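Local coordinates for LDL receptor adaptor protein (Rattus norvegicus, PDB 3SO6) that serves as a clathrin-associated sorting adaptor whose phosphotyrosine-binding (PTB) domain, the part given here, binds the NPXY internalization motif of the LDL receptor tail for endocytosis, at residues 11-16 with 28-33; 50-55 with 118-122; 76-80 with 112-116; 85-89 with 101-107. All coordinates share one frame; numbering follows the deposited sequence. Where two conformers were deposited one is given.

Interaction 1: residues 11-16 with 28-33; sequences LGMTLV and AVKRIV
The guanidinium of Arg31 has the hydroxyl of Thr14 at its edge and, over the centre of one face, the CA of Ala28, one turn earlier in the same helix. Arg31 NE donates to Thr14 OG1 in a nearly straight bond (3.0 Å, 171°) lying in the guanidinium plane. The second bond, from NH2 to Leu15 O, is more bent and tilted out of that plane. A bend at chi3 brings the chain to both acceptors. Thr14 suits its place because its branches divide the work: OG1, anti to the backbone N (chi1 -169°), takes the arginine, while Thr14 CG2 presses on Ala28 CB at a tight 3.4 Å. Exchanging Thr14 for alanine would probably leave Arg31 NE without its acceptor and open a gap beside Ala28. In the PTB fold this is where helix 22-38 crosses strand 4-16, with 133° between the two segments. Here Leu11 and Gly12, both opposite Ala103, form a classic beta bulge; Gly12 has backbone angles requiring glycine. Ile32 packs across the bulge and Thr14, setting its CG2 3.6 Å from Leu11 CB and its CG1 3.7 Å from Thr14 CG2. One water donates to both Leu11 O and Ile32 O.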
loop_
_atom_site.group_PDB
_atom_site.type_symbol
_atom_site.label_atom_id
_atom_site.label_comp_id
_atom_site.label_asym_id
_atom_site.label_seq_id
_atom_site.Cartn_x
_atom_site.Cartn_y
_atom_site.Cartn_z
ATOM N N LEU A 11 -0.685 -7.820 -7.616
ATOM C CA LEU A 11 -0.751 -9.258 -7.322
ATOM C C LEU A 11 -2.097 -9.703 -6.763
ATOM O O LEU A 11 -2.562 -10.814 -7.096
ATOM C CB LEU A 11 0.368 -9.587 -6.326
ATOM C CG LEU A 11 1.836 -9.572 -6.891
ATOM C CD1 LEU A 11 2.894 -9.411 -5.770
ATOM C CD2 LEU A 11 2.133 -10.890 -7.648
ATOM N N GLY A 12 -2.727 -8.874 -5.969
ATOM C CA GLY A 12 -3.978 -9.233 -5.349
ATOM C C GLY A 12 -4.014 -8.818 -3.877
ATOM O O GLY A 12 -3.151 -8.058 -3.394
ATOM N N MET A 13 -5.038 -9.320 -3.211
ATOM C CA MET A 13 -5.292 -8.960 -1.811
ATOM C C MET A 13 -5.663 -10.178 -1.011
ATOM O O MET A 13 -6.151 -11.185 -1.541
ATOM C CB MET A 13 -6.388 -7.886 -1.723
ATOM C CG MET A 13 -7.742 -8.263 -2.266
ATOM S SD MET A 13 -9.015 -7.360 -1.168
ATOM C CE MET A 13 -8.325 -8.414 0.264
ATOM N N THR A 14 -5.446 -10.042 0.273
ATOM C CA THR A 14 -5.949 -11.010 1.252
ATOM C C THR A 14 -6.324 -10.289 2.518
ATOM O O THR A 14 -5.737 -9.241 2.835
ATOM C CB THR A 14 -4.840 -12.080 1.491
ATOM O OG1 THR A 14 -5.408 -13.166 2.228
ATOM C CG2 THR A 14 -3.650 -11.491 2.225
ATOM N N LEU A 15 -7.258 -10.796 3.294
ATOM C CA LEU A 15 -7.621 -10.192 4.614
ATOM C C LEU A 15 -6.530 -10.495 5.638
ATOM O O LEU A 15 -5.835 -11.543 5.583
ATOM C CB LEU A 15 -8.998 -10.714 5.118
ATOM C CG LEU A 15 -10.160 -10.134 4.257
ATOM C CD1 LEU A 15 -11.542 -10.444 4.820
ATOM C CD2 LEU A 15 -10.148 -8.659 4.018
ATOM N N VAL A 16 -6.332 -9.587 6.577
ATOM C CA VAL A 16 -5.441 -9.819 7.705
ATOM C C VAL A 16 -6.232 -9.549 8.982
ATOM O O VAL A 16 -7.217 -8.787 8.968
ATOM C CB VAL A 16 -4.174 -8.921 7.639
ATOM C CG1 VAL A 16 -3.294 -9.364 6.427
ATOM C CG2 VAL A 16 -4.512 -7.429 7.562
ATOM N N ALA A 28 0.722 -12.538 4.595
ATOM C CA ALA A 28 -0.269 -12.094 3.605
ATOM C C ALA A 28 0.400 -12.136 2.219
ATOM O O ALA A 28 -0.226 -12.561 1.260
ATOM C CB ALA A 28 -0.763 -10.693 3.874
ATOM N N VAL A 29 1.593 -11.572 2.136
ATOM C CA VAL A 29 2.282 -11.504 0.859
ATOM C C VAL A 29 2.533 -12.946 0.394
ATOM O O VAL A 29 2.388 -13.226 -0.804
ATOM C CB VAL A 29 3.616 -10.691 0.939
ATOM C CG1 VAL A 29 4.534 -10.957 -0.325
ATOM C CG2 VAL A 29 3.306 -9.207 1.092
ATOM N N LYS A 30 2.908 -13.882 1.290
ATOM C CA LYS A 30 3.120 -15.248 0.856
ATOM C C LYS A 30 1.846 -15.800 0.192
ATOM O O LYS A 30 1.904 -16.458 -0.860
ATOM C CB LYS A 30 3.576 -16.113 2.095
ATOM C CG LYS A 30 3.676 -17.606 1.857
ATOM C CD LYS A 30 3.937 -18.441 3.176
ATOM C CE LYS A 30 4.610 -19.823 2.935
ATOM N NZ LYS A 30 6.059 -19.616 2.427
ATOM N N ARG A 31 0.681 -15.549 0.803
ATOM C CA ARG A 31 -0.559 -16.065 0.291
ATOM C C ARG A 31 -0.887 -15.437 -1.040
ATOM O O ARG A 31 -1.324 -16.158 -1.983
ATOM C CB ARG A 31 -1.731 -15.653 1.254
ATOM C CG ARG A 31 -1.885 -16.388 2.553
ATOM C CD ARG A 31 -3.241 -16.188 3.215
ATOM N NE ARG A 31 -3.464 -14.837 3.761
ATOM C CZ ARG A 31 -2.968 -14.366 4.928
ATOM N NH1 ARG A 31 -2.051 -15.027 5.606
ATOM N NH2 ARG A 31 -3.339 -13.188 5.397
ATOM N N ILE A 32 -0.760 -14.095 -1.128
ATOM C CA ILE A 32 -1.163 -13.420 -2.349
ATOM C C ILE A 32 -0.239 -13.874 -3.485
ATOM O O ILE A 32 -0.719 -14.094 -4.597
ATOM C CB ILE A 32 -1.020 -11.874 -2.118
ATOM C CG1 ILE A 32 -2.057 -11.364 -1.105
ATOM C CG2 ILE A 32 -1.146 -11.146 -3.441
ATOM C CD1 ILE A 32 -1.714 -9.951 -0.601
ATOM N N VAL A 33 1.048 -13.932 -3.256
ATOM C CA VAL A 33 1.974 -14.363 -4.330
ATOM C C VAL A 33 1.650 -15.796 -4.808
ATOM O O VAL A 33 1.632 -16.055 -5.993
ATOM C CB VAL A 33 3.468 -14.266 -3.851
ATOM C CG1 VAL A 33 4.352 -14.971 -4.767
ATOM C CG2 VAL A 33 3.877 -12.802 -3.703
HETATM O O HOH W 1 -3.288 -13.099 -5.639
#

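Interaction 2: residues 50-55 with 118-122; sequences VSPRGI and TVAQA
A tight hairpin between strands 44-51 and 54-59 of the PTB sheet meets helix 109-131 here, through Val50, Ser51, Pro52 and Ile55. Val50 is at the centre of the apolar contact. Val50 CG1, anti to the backbone N (chi1 177°), reaches both Thr118 CG2 and Val119 CG2 at 3.8 Å, and Ala122 CB stands farther from the same methyl, at 4.0 Å. A beta-branched valine fits well, since CG2 also lies against Val119 CG2. Thr118 offers only its methyl to the strand, for its hydroxyl is hydrogen-bonded to the backbone oxygen of Ala114 one helical turn back. Ile55 CD1 extends to 4.2 Å from Val119 CG2, the two side chains crossing at about a right angle. Ala122 is small enough for the turn to come close: its CB lies 3.3 Å from Ser51 O. Within the hairpin, Ser51 OG accepts from Arg53 N in an ST turn, and Gly54 takes backbone angles at which any side chain would collide with the carbonyl before it. The type I turn from Ser51 to Gly54 and the strands it joins pack against the C-terminal helix, as in the PTB architecture, where that helix caps a strongly bent antiparallel sheet.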
loop_
_atom_site.group_PDB
_atom_site.type_symbol
_atom_site.label_atom_id
_atom_site.label_comp_id
_atom_site.label_asym_id
_atom_site.label_seq_id
_atom_site.Cartn_x
_atom_site.Cartn_y
_atom_site.Cartn_z
ATOM N N VAL A 50 1.332 8.276 -4.886
ATOM C CA VAL A 50 1.472 8.320 -3.396
ATOM C C VAL A 50 1.619 9.799 -2.978
ATOM O O VAL A 50 2.502 10.475 -3.540
ATOM C CB VAL A 50 2.758 7.526 -2.996
ATOM C CG1 VAL A 50 2.952 7.617 -1.507
ATOM C CG2 VAL A 50 2.648 6.082 -3.488
ATOM N N SER A 51 0.801 10.250 -2.041
ATOM C CA SER A 51 1.030 11.633 -1.492
ATOM C C SER A 51 0.526 11.593 -0.080
ATOM O O SER A 51 0.029 10.558 0.385
ATOM C CB SER A 51 0.196 12.605 -2.326
ATOM O OG SER A 51 -1.178 12.479 -2.015
ATOM N N PRO A 52 0.638 12.710 0.650
ATOM C CA PRO A 52 0.146 12.697 2.043
ATOM C C PRO A 52 -1.375 12.476 2.097
ATOM O O PRO A 52 -1.877 12.168 3.181
ATOM C CB PRO A 52 0.589 14.095 2.598
ATOM C CG PRO A 52 1.739 14.472 1.679
ATOM C CD PRO A 52 1.429 13.936 0.320
ATOM N N ARG A 53 -2.095 12.635 0.989
ATOM C CA ARG A 53 -3.536 12.354 0.920
ATOM C C ARG A 53 -3.873 10.873 0.986
ATOM O O ARG A 53 -4.971 10.471 1.394
ATOM C CB ARG A 53 -4.117 12.985 -0.369
ATOM C CG ARG A 53 -3.933 14.514 -0.442
ATOM C CD ARG A 53 -4.906 15.199 -1.404
ATOM N NE ARG A 53 -6.336 14.984 -1.127
ATOM C CZ ARG A 53 -7.133 15.858 -0.484
ATOM N NH1 ARG A 53 -6.659 16.979 0.060
ATOM N NH2 ARG A 53 -8.420 15.602 -0.366
ATOM N N GLY A 54 -2.927 10.046 0.590
ATOM C CA GLY A 54 -3.165 8.605 0.431
ATOM C C GLY A 54 -2.576 8.035 -0.841
ATOM O O GLY A 54 -1.627 8.573 -1.377
ATOM N N ILE A 55 -3.103 6.882 -1.255
ATOM C CA ILE A 55 -2.597 6.237 -2.445
ATOM C C ILE A 55 -3.738 6.120 -3.452
ATOM O O ILE A 55 -4.816 5.611 -3.106
ATOM C CB ILE A 55 -2.086 4.802 -2.160
ATOM C CG1 ILE A 55 -0.907 4.840 -1.204
ATOM C CG2 ILE A 55 -1.661 4.161 -3.469
ATOM C CD1 ILE A 55 -0.461 3.464 -0.684
ATOM N N THR A 118 8.643 5.951 -0.011
ATOM C CA THR A 118 7.783 7.064 -0.447
ATOM C C THR A 118 6.496 7.043 0.399
ATOM O O THR A 118 6.023 8.106 0.828
ATOM C CB THR A 118 7.471 6.938 -1.916
ATOM O OG1 THR A 118 8.701 6.943 -2.618
ATOM C CG2 THR A 118 6.632 8.075 -2.389
ATOM N N VAL A 119 5.901 5.878 0.591
ATOM C CA VAL A 119 4.718 5.757 1.457
ATOM C C VAL A 119 5.027 6.186 2.875
ATOM O O VAL A 119 4.240 6.884 3.491
ATOM C CB VAL A 119 4.074 4.387 1.330
ATOM C CG1 VAL A 119 2.902 4.246 2.273
ATOM C CG2 VAL A 119 3.650 4.093 -0.127
ATOM N N ALA A 120 6.212 5.846 3.388
ATOM C CA ALA A 120 6.610 6.308 4.729
ATOM C C ALA A 120 6.629 7.816 4.794
ATOM O O ALA A 120 6.236 8.390 5.829
ATOM C CB ALA A 120 8.022 5.788 5.052
ATOM N N GLN A 121 7.152 8.466 3.747
ATOM C CA GLN A 121 7.104 9.911 3.725
ATOM C C GLN A 121 5.684 10.439 3.756
ATOM O O GLN A 121 5.396 11.419 4.472
ATOM C CB GLN A 121 7.874 10.492 2.546
ATOM C CG GLN A 121 7.940 12.039 2.584
ATOM C CD GLN A 121 8.398 12.707 1.231
ATOM O OE1 GLN A 121 8.789 12.033 0.277
ATOM N NE2 GLN A 121 8.331 14.073 1.175
ATOM N N ALA A 122 4.791 9.817 3.006
ATOM C CA ALA A 122 3.403 10.249 3.035
ATOM C C ALA A 122 2.782 10.095 4.430
ATOM O O ALA A 122 2.058 11.007 4.874
ATOM C CB ALA A 122 2.614 9.437 2.066
#

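Interaction 3: residues 76-80 with 112-116; sequences YCTAD and AQAVT
Thr116 meets Ala79 and Cys77 through both branches of its side chain. Thr116 CB stands 3.9 Å from Ala79 N. Thr116 OG1 turns to the strand, coming 3.3 Å from Ala79 CB, but it makes no hydrogen bond to the strand backbone. Instead Thr116 OG1 donates to Ala112 O (2.8 Å), four residues earlier, placed for this by its position beside its own backbone N (chi1 -44°). That carbonyl is gripped twice, since Thr116 N also bonds to it, the two donors approaching from opposite faces of its plane. The remaining branch, Thr116 CG2, packs on Cys77 SG at 3.7 Å. Threonine therefore suits a buried site: its hydroxyl is satisfied within the helix while its methyl serves the apolar side. A valine in its place would probably leave Ala112 O without its second donor. Ala79, with only a methyl, allows close approach, its CB 3.8 Å from Ala112 O and 4.3 Å from Ala112 CB. The segments run nearly antiparallel, at 159°. Phe87 of the adjacent strand 86-92 touches Cys77 and Thr116. Strand 74-79 itself pairs antiparallel with the bound receptor peptide, whose aromatic packing also falls on Cys77 and Thr116, so strand and helix 109-131 form the peptide groove.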
loop_
_atom_site.group_PDB
_atom_site.type_symbol
_atom_site.label_atom_id
_atom_site.label_comp_id
_atom_site.label_asym_id
_atom_site.label_seq_id
_atom_site.Cartn_x
_atom_site.Cartn_y
_atom_site.Cartn_z
ATOM N N TYR A 76 -0.117 0.357 7.512
ATOM C CA TYR A 76 1.228 -0.282 7.483
ATOM C C TYR A 76 1.651 -0.422 6.027
ATOM O O TYR A 76 0.788 -0.669 5.163
ATOM C CB TYR A 76 1.077 -1.675 8.150
ATOM C CG TYR A 76 2.395 -2.371 8.520
ATOM C CD1 TYR A 76 3.161 -1.975 9.602
ATOM C CD2 TYR A 76 2.856 -3.487 7.767
ATOM C CE1 TYR A 76 4.323 -2.646 9.930
ATOM C CE2 TYR A 76 4.041 -4.118 8.079
ATOM C CZ TYR A 76 4.771 -3.704 9.151
ATOM O OH TYR A 76 5.957 -4.340 9.432
ATOM N N CYS A 77 2.952 -0.372 5.758
ATOM C CA CYS A 77 3.427 -0.749 4.476
ATOM C C CYS A 77 4.763 -1.470 4.585
ATOM O O CYS A 77 5.443 -1.351 5.596
ATOM C CB CYS A 77 3.516 0.415 3.493
ATOM S SG CYS A 77 4.781 1.630 3.879
ATOM N N THR A 78 5.106 -2.182 3.515
ATOM C CA THR A 78 6.278 -3.068 3.540
ATOM C C THR A 78 6.919 -3.269 2.170
ATOM O O THR A 78 6.194 -3.408 1.193
ATOM C CB THR A 78 5.870 -4.450 4.147
ATOM O OG1 THR A 78 6.983 -5.324 4.189
ATOM C CG2 THR A 78 4.765 -5.176 3.314
ATOM N N ALA A 79 8.249 -3.333 2.152
ATOM C CA ALA A 79 8.958 -3.976 1.101
ATOM C C ALA A 79 9.252 -5.380 1.687
ATOM O O ALA A 79 10.026 -5.493 2.666
ATOM C CB ALA A 79 10.215 -3.224 0.773
ATOM N N ASP A 80 8.613 -6.413 1.163
ATOM C CA ASP A 80 8.662 -7.764 1.834
ATOM C C ASP A 80 10.075 -8.351 1.877
ATOM O O ASP A 80 10.876 -8.141 0.961
ATOM C CB ASP A 80 7.685 -8.697 1.067
ATOM C CG ASP A 80 7.398 -9.957 1.817
ATOM O OD1 ASP A 80 6.824 -9.875 2.903
ATOM O OD2 ASP A 80 7.736 -11.054 1.313
ATOM N N ALA A 112 10.741 -1.835 -4.980
ATOM C CA ALA A 112 9.891 -2.114 -3.849
ATOM C C ALA A 112 10.315 -1.277 -2.639
ATOM O O ALA A 112 9.493 -0.678 -1.910
ATOM C CB ALA A 112 9.906 -3.628 -3.545
ATOM N N GLN A 113 11.617 -1.105 -2.466
ATOM C CA GLN A 113 12.136 -0.275 -1.386
ATOM C C GLN A 113 11.752 1.195 -1.608
ATOM O O GLN A 113 11.377 1.908 -0.655
ATOM C CB GLN A 113 13.660 -0.411 -1.264
ATOM C CG GLN A 113 14.077 -1.789 -0.825
ATOM C CD GLN A 113 15.560 -1.979 -0.765
ATOM O OE1 GLN A 113 16.328 -1.226 -1.328
ATOM N NE2 GLN A 113 15.977 -3.043 -0.109
ATOM N N ALA A 114 11.899 1.676 -2.843
ATOM C CA ALA A 114 11.556 3.088 -3.122
ATOM C C ALA A 114 10.107 3.367 -2.855
ATOM O O ALA A 114 9.728 4.440 -2.351
ATOM C CB ALA A 114 11.915 3.442 -4.614
ATOM N N VAL A 115 9.245 2.463 -3.251
ATOM C CA VAL A 115 7.783 2.671 -3.013
ATOM C C VAL A 115 7.518 2.727 -1.503
ATOM O O VAL A 115 6.823 3.647 -1.035
ATOM C CB VAL A 115 6.941 1.562 -3.628
ATOM C CG1 VAL A 115 5.455 1.890 -3.353
ATOM C CG2 VAL A 115 7.186 1.532 -5.172
ATOM N N THR A 116 8.088 1.789 -0.739
ATOM C CA THR A 116 7.861 1.752 0.715
ATOM C C THR A 116 8.329 3.044 1.366
ATOM O O THR A 116 7.662 3.595 2.249
ATOM C CB THR A 116 8.445 0.472 1.308
ATOM O OG1 THR A 116 8.109 -0.649 0.472
ATOM C CG2 THR A 116 8.017 0.351 2.692
#

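Interaction 4: residues 85-89 with 101-107; sequences KVFAY and CHAFLCT
Cys106 N donates to Lys85 O at 2.8 Å, and beside this bond Cys106 SG lies 3.5 Å from the same oxygen. Next in register, Phe87 and Phe104 exchange two backbone bonds, as do Tyr89 and His102. The Phe87 carbonyl oxygen takes Phe104 N almost along the C=O axis and also sits at the edge of the Phe104 ring, in its plane. This is the antiparallel hairpin of strands 86-92 and 99-105, adjacent strands of the PTB sheet, and its alternation sorts the side chains. Val86, Ala88, Ala103 and Leu105 face one way, where the small Ala88 and Ala103 let helix 22-38 lie close: Val29 of that helix touches Val86 and Ala88, and Ile32 touches Ala103. On the other face sit the rings. Tyr89 holds CG between its backbone N and carbonyl carbon (chi1 69°), which swings the ring over toward the neighbouring strand. There His102 CB lies over one face of the Tyr89 ring in a CH-pi contact, 4.1 Å from its centroid, and Tyr89 OH lies over the imidazole, 3.6 Å from His102 CG. The two planes are near parallel (19°) but slid apart. Both imidazole nitrogens are bonded elsewhere, NE2 to Glu100 and ND1 to Tyr10. Phe104 CE1 meets Tyr89 CE2 at 3.6 Å. At the exposed end, one water links Lys85 NZ to Thr107 O.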
loop_
_atom_site.group_PDB
_atom_site.type_symbol
_atom_site.label_atom_id
_atom_site.label_comp_id
_atom_site.label_asym_id
_atom_site.label_seq_id
_atom_site.Cartn_x
_atom_site.Cartn_y
_atom_site.Cartn_z
ATOM N N LYS A 85 10.743 -8.395 -4.331
ATOM C CA LYS A 85 10.245 -7.437 -5.358
ATOM C C LYS A 85 8.857 -6.951 -5.008
ATOM O O LYS A 85 8.251 -6.204 -5.815
ATOM C CB LYS A 85 10.226 -8.062 -6.753
ATOM C CG LYS A 85 11.631 -8.447 -7.198
ATOM C CD LYS A 85 11.576 -9.327 -8.484
ATOM C CE LYS A 85 12.899 -9.996 -8.825
ATOM N NZ LYS A 85 12.697 -10.772 -10.108
ATOM N N VAL A 86 8.320 -7.325 -3.835
ATOM C CA VAL A 86 6.880 -6.970 -3.538
ATOM C C VAL A 86 6.799 -5.816 -2.551
ATOM O O VAL A 86 7.474 -5.847 -1.520
ATOM C CB VAL A 86 6.123 -8.213 -2.991
ATOM C CG1 VAL A 86 4.705 -7.863 -2.554
ATOM C CG2 VAL A 86 6.156 -9.355 -4.057
ATOM N N PHE A 87 6.002 -4.839 -2.959
ATOM C CA PHE A 87 5.552 -3.793 -2.047
ATOM C C PHE A 87 4.101 -4.120 -1.634
ATOM O O PHE A 87 3.293 -4.514 -2.512
ATOM C CB PHE A 87 5.584 -2.463 -2.795
ATOM C CG PHE A 87 4.742 -1.411 -2.082
ATOM C CD1 PHE A 87 5.182 -0.820 -0.881
ATOM C CD2 PHE A 87 3.480 -1.045 -2.581
ATOM C CE1 PHE A 87 4.384 0.097 -0.193
ATOM C CE2 PHE A 87 2.666 -0.197 -1.840
ATOM C CZ PHE A 87 3.111 0.393 -0.679
ATOM N N ALA A 88 3.766 -3.933 -0.364
ATOM C CA ALA A 88 2.380 -4.155 0.037
ATOM C C ALA A 88 1.987 -3.115 1.072
ATOM O O ALA A 88 2.826 -2.572 1.851
ATOM C CB ALA A 88 2.150 -5.605 0.561
ATOM N N TYR A 89 0.696 -2.874 1.147
ATOM C CA TYR A 89 0.138 -2.084 2.277
ATOM C C TYR A 89 -0.995 -2.775 2.930
ATOM O O TYR A 89 -1.609 -3.684 2.298
ATOM C CB TYR A 89 -0.205 -0.644 1.841
ATOM C CG TYR A 89 -1.367 -0.526 0.886
ATOM C CD1 TYR A 89 -2.679 -0.559 1.383
ATOM C CD2 TYR A 89 -1.185 -0.492 -0.499
ATOM C CE1 TYR A 89 -3.762 -0.512 0.557
ATOM C CE2 TYR A 89 -2.323 -0.404 -1.397
ATOM C CZ TYR A 89 -3.592 -0.420 -0.816
ATOM O OH TYR A 89 -4.687 -0.379 -1.659
ATOM N N CYS A 101 -4.732 -6.601 2.971
ATOM C CA CYS A 101 -3.386 -6.405 2.504
ATOM C C CYS A 101 -3.435 -6.475 0.984
ATOM O O CYS A 101 -3.912 -7.489 0.424
ATOM C CB CYS A 101 -2.457 -7.499 3.100
ATOM S SG CYS A 101 -0.769 -7.317 2.544
ATOM N N HIS A 102 -2.911 -5.415 0.361
ATOM C CA HIS A 102 -2.828 -5.341 -1.085
ATOM C C HIS A 102 -1.355 -5.340 -1.537
ATOM O O HIS A 102 -0.538 -4.578 -0.993
ATOM C CB HIS A 102 -3.474 -4.059 -1.637
ATOM C CG HIS A 102 -4.957 -3.995 -1.410
ATOM N ND1 HIS A 102 -5.881 -4.296 -2.385
ATOM C CD2 HIS A 102 -5.671 -3.698 -0.291
ATOM C CE1 HIS A 102 -7.101 -4.128 -1.902
ATOM N NE2 HIS A 102 -7.012 -3.807 -0.619
ATOM N N ALA A 103 -0.987 -6.271 -2.451
ATOM C CA ALA A 103 0.391 -6.476 -2.825
ATOM C C ALA A 103 0.641 -6.201 -4.297
ATOM O O ALA A 103 -0.220 -6.501 -5.142
ATOM C CB ALA A 103 0.852 -7.881 -2.449
ATOM N N PHE A 104 1.823 -5.615 -4.572
ATOM C CA PHE A 104 2.185 -5.202 -5.896
ATOM C C PHE A 104 3.572 -5.713 -6.215
ATOM O O PHE A 104 4.510 -5.651 -5.390
ATOM C CB PHE A 104 2.203 -3.649 -5.973
ATOM C CG PHE A 104 0.877 -3.051 -5.579
ATOM C CD1 PHE A 104 0.523 -2.908 -4.239
ATOM C CD2 PHE A 104 -0.078 -2.690 -6.601
ATOM C CE1 PHE A 104 -0.765 -2.402 -3.916
ATOM C CE2 PHE A 104 -1.337 -2.191 -6.246
ATOM C CZ PHE A 104 -1.659 -2.087 -4.900
ATOM N N LEU A 105 3.738 -6.202 -7.440
ATOM C CA LEU A 105 5.013 -6.722 -7.897
ATOM C C LEU A 105 5.754 -5.587 -8.654
ATOM O O LEU A 105 5.172 -4.922 -9.554
ATOM C CB LEU A 105 4.773 -7.853 -8.876
ATOM C CG LEU A 105 6.059 -8.479 -9.405
ATOM C CD1 LEU A 105 6.826 -9.300 -8.363
ATOM C CD2 LEU A 105 5.681 -9.501 -10.511
ATOM N N CYS A 106 6.997 -5.355 -8.222
ATOM C CA CYS A 106 7.868 -4.349 -8.818
ATOM C C CYS A 106 8.844 -5.111 -9.709
ATOM O O CYS A 106 9.073 -6.316 -9.575
ATOM C CB CYS A 106 8.601 -3.570 -7.727
ATOM S SG CYS A 106 7.442 -2.840 -6.514
ATOM N N THR A 107 9.535 -4.383 -10.559
ATOM C CA THR A 107 10.610 -5.014 -11.363
ATOM C C THR A 107 11.803 -5.467 -10.584
ATOM O O THR A 107 12.493 -6.470 -10.987
ATOM C CB THR A 107 11.067 -4.075 -12.527
ATOM O OG1 THR A 107 11.349 -2.791 -11.944
ATOM C CG2 THR A 107 9.904 -3.862 -13.454
HETATM O O HOH W 2 11.885 -8.942 -12.296
#

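How the interactions relate
Interactions 2, 3 and 4 are buried, whereas interaction 1 lies partly at the surface, where a charged side chain bonds to backbone and hydroxyl oxygens. Interaction 4 alone joins two strands and depends on regular backbone bonds; the others set a helix on the sheet. Interactions 2 and 3 use successive parts of helix 109-131 and meet where Val119 touches Cys77. Interaction 4 lies between the helices: one face of its hairpin receives helix 22-38 of interaction 1, and Phe87 on the other reaches Thr116 and Val119. Backbone bonds join it to strand 4-16 on one side and strand 74-79 on the other. Interactions 1 and 2 do not touch, their centres about 21 Å apart.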